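Local coordinates for D-alanyl-D-alanine carboxypeptidase (Penicillin binding protein) family protein (Francisella tularensis subsp. tularensis, PDB 6OSU), which probably trims the C-terminal D-alanine from peptide precursors of the bacterial cell wall, as a serine carboxypeptidase of the S11 family, at residues G273-K278 with G297-S302; A131-I136 with Q141-L146; T70-A75 with A180-S185; D210-A215 with K250-G255. One frame throughout, in Å; residues are numbered along the deposited sequence.

Contact 1 of 4, residues G273-K278 with G297-S302; sequences GADGMK and GERFIS
Arg299 lays the outer edge of its guanidinium group against the carboxylate of Asp275, and the two flat groups lie nearly in one plane, only 20° apart. The grip is end-on and two-pronged. Arg299 NH1 gives a nearly straight bond, 170° at the hydrogen, to the syn lone pair of Asp275 OD2 at 2.8 Å, while Arg299 NH2 reaches Asp275 OD1, also at 2.8 Å, and meets it on its syn side but tilted out of the carboxylate plane. The two bonds together make a bidentate salt bridge and restrain the rotation of both groups. The side chains arrive from opposite directions; that of Arg299 runs out extended and then bends at chi3 (-63°), which brings its tip round to the acid. Their strands, 274-282 and 298-307, are not neighbours in the sheet, because strand 288-295 runs between them, and the bridge spans it. Ser292 of that middle strand bonds to Arg299 NH1 through its hydroxyl, and Tyr194 OH bonds to Asp275 OD2, so both charged groups have further polar company. Asp275 and Gly276 together face Ser292 in a classic beta bulge. The bridge sits on the same edge strand as Lys278 but short of the active site; Lys278, predicted to bind substrate and bonded to Ser124, has a position consistent with the K(T/S)G-type motif of penicillin-binding proteins.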
loop_
_atom_site.group_PDB
_atom_site.type_symbol
_atom_site.label_atom_id
_atom_site.label_comp_id
_atom_site.label_asym_id
_atom_site.label_seq_id
_atom_site.Cartn_x
_atom_site.Cartn_y
_atom_site.Cartn_z
ATOM N N GLY A 273 -3.825 -9.222 -10.226
ATOM C CA GLY A 273 -4.323 -8.664 -8.988
ATOM C C GLY A 273 -3.647 -7.389 -8.530
ATOM O O GLY A 273 -4.000 -6.871 -7.462
ATOM N N ALA A 274 -2.693 -6.867 -9.294
ATOM C CA ALA A 274 -2.030 -5.620 -8.938
ATOM C C ALA A 274 -2.912 -4.437 -9.317
ATOM O O ALA A 274 -3.398 -4.350 -10.450
ATOM C CB ALA A 274 -0.676 -5.519 -9.636
ATOM N N ASP A 275 -3.119 -3.520 -8.368
ATOM C CA ASP A 275 -3.923 -2.331 -8.625
ATOM C C ASP A 275 -3.207 -1.038 -8.254
ATOM O O ASP A 275 -3.843 0.022 -8.242
ATOM C CB ASP A 275 -5.266 -2.410 -7.889
ATOM C CG ASP A 275 -5.120 -2.831 -6.437
ATOM O OD1 ASP A 275 -6.062 -3.460 -5.909
ATOM O OD2 ASP A 275 -4.069 -2.548 -5.827
ATOM N N GLY A 276 -1.908 -1.091 -7.962
ATOM C CA GLY A 276 -1.168 0.103 -7.591
ATOM C C GLY A 276 0.319 -0.159 -7.674
ATOM O O GLY A 276 0.761 -1.286 -7.909
ATOM N N MET A 277 1.096 0.902 -7.470
ATOM C CA MET A 277 0.568 2.218 -7.122
ATOM C C MET A 277 1.250 3.324 -7.935
ATOM O O MET A 277 0.602 4.006 -8.723
ATOM C CB MET A 277 0.743 2.479 -5.619
ATOM C CG MET A 277 0.086 3.748 -5.096
ATOM S SD MET A 277 0.133 3.906 -3.284
ATOM C CE MET A 277 -1.056 5.218 -3.022
ATOM N N LYS A 278 2.560 3.490 -7.754
ATOM C CA LYS A 278 3.258 4.650 -8.291
ATOM C C LYS A 278 4.727 4.328 -8.524
ATOM O O LYS A 278 5.363 3.655 -7.707
ATOM C CB LYS A 278 3.147 5.845 -7.337
ATOM C CG LYS A 278 3.662 7.155 -7.903
ATOM C CD LYS A 278 2.717 7.682 -8.963
ATOM C CE LYS A 278 3.244 8.956 -9.603
ATOM N NZ LYS A 278 4.405 8.701 -10.499
ATOM N N GLY A 297 -8.757 -11.652 -0.900
ATOM C CA GLY A 297 -8.910 -10.914 0.340
ATOM C C GLY A 297 -7.600 -10.512 0.992
ATOM O O GLY A 297 -7.578 -9.749 1.964
ATOM N N GLU A 298 -6.491 -11.021 0.461
ATOM C CA GLU A 298 -5.165 -10.791 1.028
ATOM C C GLU A 298 -4.417 -9.780 0.158
ATOM O O GLU A 298 -4.045 -10.082 -0.982
ATOM C CB GLU A 298 -4.397 -12.108 1.142
ATOM C CG GLU A 298 -3.078 -12.016 1.884
ATOM C CD GLU A 298 -3.245 -12.044 3.396
ATOM O OE1 GLU A 298 -4.389 -11.913 3.886
ATOM O OE2 GLU A 298 -2.223 -12.198 4.098
ATOM N N ARG A 299 -4.213 -8.580 0.692
ATOM C CA ARG A 299 -3.526 -7.506 -0.010
ATOM C C ARG A 299 -2.176 -7.237 0.637
ATOM O O ARG A 299 -2.069 -7.142 1.865
ATOM C CB ARG A 299 -4.350 -6.214 -0.014
ATOM C CG ARG A 299 -3.551 -5.000 -0.464
ATOM C CD ARG A 299 -4.321 -3.704 -0.318
ATOM N NE ARG A 299 -5.511 -3.678 -1.158
ATOM C CZ ARG A 299 -5.498 -3.438 -2.466
ATOM N NH1 ARG A 299 -4.352 -3.204 -3.094
ATOM N NH2 ARG A 299 -6.635 -3.435 -3.147
ATOM N N PHE A 300 -1.150 -7.103 -0.195
ATOM C CA PHE A 300 0.185 -6.762 0.265
ATOM C C PHE A 300 0.645 -5.466 -0.381
ATOM O O PHE A 300 0.247 -5.132 -1.501
ATOM C CB PHE A 300 1.188 -7.882 -0.036
ATOM C CG PHE A 300 1.147 -9.006 0.956
ATOM C CD1 PHE A 300 1.808 -8.897 2.169
ATOM C CD2 PHE A 300 0.440 -10.166 0.682
ATOM C CE1 PHE A 300 1.771 -9.928 3.089
ATOM C CE2 PHE A 300 0.398 -11.202 1.596
ATOM C CZ PHE A 300 1.064 -11.085 2.803
ATOM N N ILE A 301 1.487 -4.737 0.341
ATOM C CA ILE A 301 2.088 -3.501 -0.139
ATOM C C ILE A 301 3.595 -3.702 -0.198
ATOM O O ILE A 301 4.206 -4.154 0.778
ATOM C CB ILE A 301 1.715 -2.315 0.767
ATOM C CG1 ILE A 301 0.215 -2.033 0.661
ATOM C CG2 ILE A 301 2.539 -1.083 0.414
ATOM C CD1 ILE A 301 -0.329 -1.182 1.791
ATOM N N SER A 302 4.187 -3.391 -1.345
ATOM C CA SER A 302 5.622 -3.511 -1.543
ATOM C C SER A 302 6.182 -2.179 -2.007
ATOM O O SER A 302 5.580 -1.498 -2.842
ATOM C CB SER A 302 5.963 -4.594 -2.568
ATOM O OG SER A 302 6.112 -5.857 -1.946
#

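Contact 2 of 4, residues A131-I136 with Q141-L146; sequences ALAEYI and QAFTDL
Ile136 N bonds to Leu132 O at 3.1 Å, an ordinary helical bond that closes the turn from which Ile136 meets Phe143. Across the contact the meeting is entirely apolar. Phe143 sends its ring out with CG anti to the backbone N (chi1 -172°), straight at the facing helix, and one face of the ring receives the methyl of Ala133. Ala133 CB lies 3.9 Å from the centroid of the Phe143 ring, 23° off the normal and displaced toward the CG-CD2 bond, where it comes to 3.7 Å from Phe143 CG: a CH-pi contact. Ile136 takes the rim instead, with CB at 4.0 Å from Phe143 CE1 and CG2 equally close to that carbon. The small alanine lets the backbones come near, Ala133 CA lying just 5.8 Å from Phe143 CA. These are consecutive helices, 126-137 and 140-154, folded against each other after a very short link. Beyond them, Phe143 also rests on Thr70 and Ile73 of helix 66-79, and Ile136 on Val74 of that helix. With methyl on face and branched aliphatic at rim, these segments meet through shape and buried hydrocarbon, and no charged group takes part.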
loop_
_atom_site.group_PDB
_atom_site.type_symbol
_atom_site.label_atom_id
_atom_site.label_comp_id
_atom_site.label_asym_id
_atom_site.label_seq_id
_atom_site.Cartn_x
_atom_site.Cartn_y
_atom_site.Cartn_z
ATOM N N ALA A 131 -0.416 22.224 -10.238
ATOM C CA ALA A 131 -1.693 22.932 -10.295
ATOM C C ALA A 131 -2.564 22.600 -9.091
ATOM O O ALA A 131 -3.256 23.477 -8.561
ATOM C CB ALA A 131 -2.423 22.603 -11.596
ATOM N N LEU A 132 -2.549 21.341 -8.645
ATOM C CA LEU A 132 -3.290 20.980 -7.440
ATOM C C LEU A 132 -2.660 21.600 -6.199
ATOM O O LEU A 132 -3.372 22.060 -5.298
ATOM C CB LEU A 132 -3.358 19.459 -7.295
ATOM C CG LEU A 132 -4.290 18.719 -8.252
ATOM C CD1 LEU A 132 -3.990 17.226 -8.240
ATOM C CD2 LEU A 132 -5.741 18.983 -7.890
ATOM N N ALA A 133 -1.327 21.627 -6.141
ATOM C CA ALA A 133 -0.640 22.145 -4.963
ATOM C C ALA A 133 -0.880 23.641 -4.796
ATOM O O ALA A 133 -1.173 24.110 -3.691
ATOM C CB ALA A 133 0.856 21.844 -5.055
ATOM N N GLU A 134 -0.754 24.405 -5.885
ATOM C CA GLU A 134 -0.996 25.843 -5.812
ATOM C C GLU A 134 -2.409 26.158 -5.336
ATOM O O GLU A 134 -2.620 27.153 -4.635
ATOM C CB GLU A 134 -0.750 26.492 -7.175
ATOM C CG GLU A 134 0.706 26.511 -7.621
ATOM C CD GLU A 134 0.899 27.248 -8.938
ATOM O OE1 GLU A 134 0.074 27.061 -9.860
ATOM O OE2 GLU A 134 1.872 28.025 -9.044
ATOM N N TYR A 135 -3.385 25.322 -5.695
ATOM C CA TYR A 135 -4.773 25.606 -5.348
ATOM C C TYR A 135 -5.058 25.305 -3.881
ATOM O O TYR A 135 -5.709 26.097 -3.190
ATOM C CB TYR A 135 -5.709 24.801 -6.251
ATOM C CG TYR A 135 -7.167 25.139 -6.060
ATOM C CD1 TYR A 135 -7.763 26.157 -6.793
ATOM C CD2 TYR A 135 -7.949 24.444 -5.147
ATOM C CE1 TYR A 135 -9.096 26.472 -6.621
ATOM C CE2 TYR A 135 -9.285 24.753 -4.968
ATOM C CZ TYR A 135 -9.853 25.767 -5.708
ATOM O OH TYR A 135 -11.184 26.077 -5.532
ATOM N N ILE A 136 -4.577 24.161 -3.391
ATOM C CA ILE A 136 -4.864 23.755 -2.019
ATOM C C ILE A 136 -4.035 24.561 -1.026
ATOM O O ILE A 136 -4.514 24.917 0.056
ATOM C CB ILE A 136 -4.624 22.243 -1.864
ATOM C CG1 ILE A 136 -5.573 21.454 -2.768
ATOM C CG2 ILE A 136 -4.772 21.813 -0.413
ATOM C CD1 ILE A 136 -5.228 19.983 -2.874
ATOM N N GLN A 141 5.404 26.151 -1.833
ATOM C CA GLN A 141 6.150 26.052 -0.580
ATOM C C GLN A 141 5.220 25.754 0.590
ATOM O O GLN A 141 5.497 24.867 1.408
ATOM C CB GLN A 141 6.931 27.340 -0.319
ATOM C CG GLN A 141 8.123 27.564 -1.239
ATOM C CD GLN A 141 7.747 28.281 -2.522
ATOM O OE1 GLN A 141 6.566 28.472 -2.820
ATOM N NE2 GLN A 141 8.756 28.691 -3.287
ATOM N N ALA A 142 4.111 26.492 0.689
ATOM C CA ALA A 142 3.142 26.230 1.747
ATOM C C ALA A 142 2.587 24.814 1.650
ATOM O O ALA A 142 2.378 24.147 2.670
ATOM C CB ALA A 142 2.012 27.256 1.692
ATOM N N PHE A 143 2.352 24.331 0.427
ATOM C CA PHE A 143 1.847 22.973 0.266
ATOM C C PHE A 143 2.881 21.950 0.716
ATOM O O PHE A 143 2.528 20.924 1.310
ATOM C CB PHE A 143 1.443 22.725 -1.187
ATOM C CG PHE A 143 0.740 21.416 -1.399
ATOM C CD1 PHE A 143 -0.634 21.319 -1.233
ATOM C CD2 PHE A 143 1.453 20.279 -1.749
ATOM C CE1 PHE A 143 -1.287 20.110 -1.422
ATOM C CE2 PHE A 143 0.809 19.068 -1.938
ATOM C CZ PHE A 143 -0.566 18.982 -1.775
ATOM N N THR A 144 4.161 22.213 0.442
ATOM C CA THR A 144 5.211 21.311 0.903
ATOM C C THR A 144 5.229 21.230 2.424
ATOM O O THR A 144 5.410 20.146 2.993
ATOM C CB THR A 144 6.567 21.766 0.369
ATOM O OG1 THR A 144 6.511 21.851 -1.059
ATOM C CG2 THR A 144 7.657 20.778 0.765
ATOM N N ASP A 145 5.032 22.370 3.099
ATOM C CA ASP A 145 4.924 22.366 4.556
ATOM C C ASP A 145 3.763 21.500 5.016
ATOM O O ASP A 145 3.879 20.759 6.002
ATOM C CB ASP A 145 4.757 23.794 5.078
ATOM C CG ASP A 145 6.042 24.590 5.019
ATOM O OD1 ASP A 145 7.108 24.018 5.338
ATOM O OD2 ASP A 145 5.986 25.785 4.655
ATOM N N LEU A 146 2.632 21.577 4.315
ATOM C CA LEU A 146 1.505 20.712 4.640
ATOM C C LEU A 146 1.859 19.244 4.424
ATOM O O LEU A 146 1.463 18.378 5.215
ATOM C CB LEU A 146 0.294 21.104 3.801
ATOM C CG LEU A 146 -0.956 20.259 4.019
ATOM C CD1 LEU A 146 -1.546 20.516 5.397
ATOM C CD2 LEU A 146 -1.955 20.549 2.923
#

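Contact 3 of 4, residues T70-A75 with A180-S185; sequences TSYIVA and ALLARS
Tyr72 CG (chi1 -176°) and Ser185 OG (chi1 -179°) both stand anti to their backbone N, and these torsions swing the phenol and the serine hydroxyl out to meet between helices 66-79 and 176-189. Helix 66-79 is the one that carries Lys67, the predicted proton acceptor of the SxxK motif, as in other enzymes of the penicillin-binding protein and beta-lactamase fold. Leu182, one turn before Ser185, supplies the greasy half of the contact: its CD1 methyl comes obliquely to the Tyr72 ring, 3.5 Å from Tyr72 CD1, the two side chains running antiparallel past one another. The ring is thus engaged along its CD1 side by leucine and near its CE1 and OH end by serine. Ser185 OG sits at the ring edge, close to its plane, and has a second partner in Asn189 OD1. Phe190 meets the tyrosine in an edge-to-face stack, and Ile154 of helix 140-154 touches it as well. The helices themselves keep their distance at this point, with Tyr72 CA 8.3 Å from Leu182 CA, so the span is filled by side chains. Besides a bond from Ser71 OG to Tyr186 OH, a polar tie across it is the 2.7 Å hydrogen bond between Tyr72 OH and Ser185 OG.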
loop_
_atom_site.group_PDB
_atom_site.type_symbol
_atom_site.label_atom_id
_atom_site.label_comp_id
_atom_site.label_asym_id
_atom_site.label_seq_id
_atom_site.Cartn_x
_atom_site.Cartn_y
_atom_site.Cartn_z
ATOM N N THR A 70 1.201 14.092 -2.211
ATOM C CA THR A 70 0.384 15.147 -2.800
ATOM C C THR A 70 -1.011 14.627 -3.117
ATOM O O THR A 70 -2.016 15.262 -2.779
ATOM C CB THR A 70 1.058 15.702 -4.057
ATOM O OG1 THR A 70 2.356 16.211 -3.717
ATOM C CG2 THR A 70 0.228 16.829 -4.654
ATOM N N SER A 71 -1.089 13.453 -3.743
ATOM C CA SER A 71 -2.385 12.838 -4.006
ATOM C C SER A 71 -3.104 12.484 -2.710
ATOM O O SER A 71 -4.335 12.570 -2.631
ATOM C CB SER A 71 -2.202 11.593 -4.872
ATOM O OG SER A 71 -3.445 10.954 -5.095
ATOM N N TYR A 72 -2.351 12.071 -1.686
ATOM C CA TYR A 72 -2.946 11.773 -0.385
ATOM C C TYR A 72 -3.680 12.989 0.171
ATOM O O TYR A 72 -4.815 12.882 0.649
ATOM C CB TYR A 72 -1.853 11.311 0.582
ATOM C CG TYR A 72 -2.335 10.864 1.944
ATOM C CD1 TYR A 72 -2.535 9.518 2.220
ATOM C CD2 TYR A 72 -2.572 11.786 2.960
ATOM C CE1 TYR A 72 -2.967 9.100 3.463
ATOM C CE2 TYR A 72 -3.004 11.379 4.207
ATOM C CZ TYR A 72 -3.200 10.037 4.454
ATOM O OH TYR A 72 -3.632 9.630 5.693
ATOM N N ILE A 73 -3.041 14.156 0.122
ATOM C CA ILE A 73 -3.658 15.363 0.660
ATOM C C ILE A 73 -4.863 15.777 -0.180
ATOM O O ILE A 73 -5.864 16.276 0.352
ATOM C CB ILE A 73 -2.602 16.478 0.755
ATOM C CG1 ILE A 73 -1.607 16.153 1.871
ATOM C CG2 ILE A 73 -3.258 17.826 0.963
ATOM C CD1 ILE A 73 -0.402 17.056 1.905
ATOM N N VAL A 74 -4.796 15.567 -1.496
ATOM C CA VAL A 74 -5.925 15.892 -2.367
ATOM C C VAL A 74 -7.145 15.062 -1.991
ATOM O O VAL A 74 -8.264 15.578 -1.895
ATOM C CB VAL A 74 -5.543 15.689 -3.847
ATOM C CG1 VAL A 74 -6.774 15.862 -4.744
ATOM C CG2 VAL A 74 -4.437 16.655 -4.254
ATOM N N ALA A 75 -6.946 13.758 -1.772
ATOM C CA ALA A 75 -8.060 12.899 -1.376
ATOM C C ALA A 75 -8.645 13.339 -0.041
ATOM O O ALA A 75 -9.868 13.329 0.143
ATOM C CB ALA A 75 -7.605 11.441 -1.302
ATOM N N ALA A 180 5.610 2.653 2.742
ATOM C CA ALA A 180 4.600 1.625 2.966
ATOM C C ALA A 180 3.549 2.099 3.961
ATOM O O ALA A 180 2.359 1.793 3.814
ATOM C CB ALA A 180 5.260 0.333 3.448
ATOM N N LEU A 181 3.968 2.848 4.983
ATOM C CA LEU A 181 3.002 3.418 5.917
ATOM C C LEU A 181 2.054 4.371 5.201
ATOM O O LEU A 181 0.836 4.328 5.416
ATOM C CB LEU A 181 3.735 4.128 7.055
ATOM C CG LEU A 181 4.463 3.228 8.062
ATOM C CD1 LEU A 181 5.394 4.038 8.948
ATOM C CD2 LEU A 181 3.462 2.457 8.913
ATOM N N LEU A 182 2.595 5.227 4.331
ATOM C CA LEU A 182 1.758 6.147 3.570
ATOM C C LEU A 182 0.765 5.388 2.697
ATOM O O LEU A 182 -0.432 5.701 2.679
ATOM C CB LEU A 182 2.634 7.066 2.719
ATOM C CG LEU A 182 1.895 8.001 1.759
ATOM C CD1 LEU A 182 0.930 8.879 2.529
ATOM C CD2 LEU A 182 2.888 8.847 0.972
ATOM N N ALA A 183 1.246 4.372 1.974
ATOM C CA ALA A 183 0.367 3.613 1.089
ATOM C C ALA A 183 -0.755 2.942 1.872
ATOM O O ALA A 183 -1.922 3.007 1.476
ATOM C CB ALA A 183 1.174 2.578 0.308
ATOM N N ARG A 184 -0.420 2.294 2.991
ATOM C CA ARG A 184 -1.442 1.630 3.799
ATOM C C ARG A 184 -2.506 2.616 4.269
ATOM O O ARG A 184 -3.706 2.320 4.216
ATOM C CB ARG A 184 -0.799 0.929 4.994
ATOM C CG ARG A 184 -1.774 0.125 5.837
ATOM C CD ARG A 184 -1.060 -0.595 6.977
ATOM N NE ARG A 184 -1.958 -1.484 7.712
ATOM C CZ ARG A 184 -2.288 -1.332 8.990
ATOM N NH1 ARG A 184 -1.785 -0.326 9.696
ATOM N NH2 ARG A 184 -3.114 -2.195 9.568
ATOM N N SER A 185 -2.085 3.796 4.731
ATOM C CA SER A 185 -3.051 4.820 5.119
ATOM C C SER A 185 -3.916 5.241 3.935
ATOM O O SER A 185 -5.124 5.467 4.082
ATOM C CB SER A 185 -2.314 6.023 5.708
ATOM O OG SER A 185 -3.223 7.031 6.107
#

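Contact 4 of 4, residues D210-A215 with K250-G255; sequences DSVSIA and KLFPKG
Val212 pushes one methyl against a phenylalanine and the other against a backbone oxygen. Val212 CG1 comes to 3.5 Å from Phe252 CZ and 3.9 Å from Phe252 CE2, meeting the ring obliquely at its far end. Val212 CG2 lies 3.7 Å from Leu251 O, and Leu251 adds a looser apolar touch, its CB at 4.3 Å from Val212 CG1. Nothing polar is exchanged between the two segments; a single valine is wedged where a helix gives way to a loop. The valine's torsion sorts the two methyls: CG1 is anti to the backbone N (chi1 179°) and goes to the ring, which leaves CG2, beside that N, for the carbonyl. On the other side, Phe252 is the first residue to leave helical geometry after helix 242-251. Its CG lies anti to its own carbonyl carbon (chi1 -58°), and from there the ring extends to Val212. The setting is a small three-stranded antiparallel sheet with helices beside it, away from the annotated catalytic residues: strand 210-212 is an outer strand, pairing through Val212 with Val203 of the central strand 201-205. Ser213, next to Val212, takes the N-cap position of helix 214-220, its hydroxyl bonding to Asp216 N. Phe252 is in turn packed by Val203, Pro222, Arg217 and Phe258, whose ring meets that of Phe252 at about 35°. Farther out, the disulfide between Cys220 and Cys248 joins helix 214-220 covalently to helix 242-251.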
loop_
_atom_site.group_PDB
_atom_site.type_symbol
_atom_site.label_atom_id
_atom_site.label_comp_id
_atom_site.label_asym_id
_atom_site.label_seq_id
_atom_site.Cartn_x
_atom_site.Cartn_y
_atom_site.Cartn_z
ATOM N N ASP A 210 -9.736 18.121 -21.605
ATOM C CA ASP A 210 -10.535 17.120 -20.913
ATOM C C ASP A 210 -10.119 15.746 -21.419
ATOM O O ASP A 210 -9.462 15.619 -22.454
ATOM C CB ASP A 210 -12.036 17.343 -21.124
ATOM C CG ASP A 210 -12.882 16.607 -20.102
ATOM O OD1 ASP A 210 -13.424 17.265 -19.190
ATOM O OD2 ASP A 210 -12.987 15.366 -20.194
ATOM N N SER A 211 -10.511 14.718 -20.678
ATOM C CA SER A 211 -10.140 13.349 -21.001
ATOM C C SER A 211 -11.308 12.601 -21.637
ATOM O O SER A 211 -12.443 13.079 -21.689
ATOM C CB SER A 211 -9.658 12.616 -19.747
ATOM O OG SER A 211 -10.666 12.599 -18.752
ATOM N N VAL A 212 -11.006 11.407 -22.140
ATOM C CA VAL A 212 -12.006 10.504 -22.695
ATOM C C VAL A 212 -11.764 9.121 -22.115
ATOM O O VAL A 212 -10.617 8.675 -22.014
ATOM C CB VAL A 212 -11.962 10.460 -24.239
ATOM C CG1 VAL A 212 -12.998 9.479 -24.776
ATOM C CG2 VAL A 212 -12.191 11.840 -24.822
ATOM N N SER A 213 -12.845 8.455 -21.713
ATOM C CA SER A 213 -12.755 7.091 -21.209
ATOM C C SER A 213 -12.020 6.198 -22.199
ATOM O O SER A 213 -12.236 6.278 -23.411
ATOM C CB SER A 213 -14.159 6.541 -20.945
ATOM O OG SER A 213 -14.226 5.150 -21.214
ATOM N N ILE A 214 -11.133 5.352 -21.670
ATOM C CA ILE A 214 -10.436 4.386 -22.517
ATOM C C ILE A 214 -11.435 3.441 -23.172
ATOM O O ILE A 214 -11.260 3.027 -24.325
ATOM C CB ILE A 214 -9.375 3.628 -21.697
ATOM C CG1 ILE A 214 -8.199 4.550 -21.370
ATOM C CG2 ILE A 214 -8.893 2.387 -22.434
ATOM C CD1 ILE A 214 -7.034 3.846 -20.708
ATOM N N ALA A 215 -12.509 3.101 -22.453
ATOM C CA ALA A 215 -13.561 2.278 -23.038
ATOM C C ALA A 215 -14.230 2.989 -24.207
ATOM O O ALA A 215 -14.571 2.357 -25.213
ATOM C CB ALA A 215 -14.592 1.905 -21.973
ATOM N N LYS A 250 -18.403 13.641 -31.130
ATOM C CA LYS A 250 -18.333 14.628 -30.055
ATOM C C LYS A 250 -17.134 14.392 -29.144
ATOM O O LYS A 250 -16.474 15.350 -28.725
ATOM C CB LYS A 250 -19.626 14.606 -29.235
ATOM C CG LYS A 250 -19.668 15.640 -28.119
ATOM C CD LYS A 250 -20.797 15.359 -27.136
ATOM C CE LYS A 250 -22.163 15.525 -27.780
ATOM N NZ LYS A 250 -22.552 16.957 -27.907
ATOM N N LEU A 251 -16.842 13.129 -28.823
ATOM C CA LEU A 251 -15.718 12.819 -27.946
ATOM C C LEU A 251 -14.382 12.941 -28.666
ATOM O O LEU A 251 -13.378 13.306 -28.043
ATOM C CB LEU A 251 -15.872 11.411 -27.372
ATOM C CG LEU A 251 -17.106 11.164 -26.504
ATOM C CD1 LEU A 251 -17.228 9.688 -26.149
ATOM C CD2 LEU A 251 -17.056 12.021 -25.248
ATOM N N PHE A 252 -14.349 12.638 -29.961
ATOM C CA PHE A 252 -13.144 12.756 -30.778
ATOM C C PHE A 252 -13.480 13.602 -31.994
ATOM O O PHE A 252 -13.734 13.069 -33.083
ATOM C CB PHE A 252 -12.616 11.384 -31.200
ATOM C CG PHE A 252 -12.288 10.478 -30.051
ATOM C CD1 PHE A 252 -11.057 10.556 -29.417
ATOM C CD2 PHE A 252 -13.205 9.538 -29.610
ATOM C CE1 PHE A 252 -10.748 9.714 -28.361
ATOM C CE2 PHE A 252 -12.902 8.696 -28.556
ATOM C CZ PHE A 252 -11.671 8.784 -27.932
ATOM N N PRO A 253 -13.503 14.934 -31.846
ATOM C CA PRO A 253 -13.800 15.802 -32.997
ATOM C C PRO A 253 -12.755 15.670 -34.094
ATOM O O PRO A 253 -11.859 14.830 -33.995
ATOM C CB PRO A 253 -13.803 17.210 -32.386
ATOM C CG PRO A 253 -14.031 16.993 -30.918
ATOM C CD PRO A 253 -13.344 15.702 -30.600
ATOM N N LYS A 254 -12.850 16.477 -35.143
ATOM C CA LYS A 254 -11.896 16.426 -36.244
ATOM C C LYS A 254 -10.900 17.570 -36.099
ATOM O O LYS A 254 -11.279 18.744 -36.172
ATOM C CB LYS A 254 -12.614 16.487 -37.593
ATOM C CG LYS A 254 -13.438 15.239 -37.893
ATOM C CD LYS A 254 -13.919 15.183 -39.339
ATOM C CE LYS A 254 -15.272 15.857 -39.511
ATOM N NZ LYS A 254 -16.055 15.222 -40.608
ATOM N N GLY A 255 -9.629 17.227 -35.890
ATOM C CA GLY A 255 -8.576 18.206 -35.735
ATOM C C GLY A 255 -8.163 18.478 -34.303
ATOM O O GLY A 255 -7.173 19.191 -34.090
#

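In the fold
Following the chain from the N terminus, contact 3 opens first, at 70-75 on the helix after the predicted nucleophile, and closes only at 180-185. Contact 2 falls wholly within that long excursion and closes a short loop between consecutive helices. Contact 4 comes next, closing a 34-residue loop between an outer strand of the small sheet and the end of helix 242-251, and contact 1 follows, bridging over strand 288-295 of the main sheet; none of the four cross. Contact 3 lies between contacts 1 and 2 in space: helix 66-79 packs on the helices of contact 2, while Ala183 and Arg184 touch Met277 and Ile301 of contact 1. Contact 4 stands apart, its centre about 30 Å from each of the others.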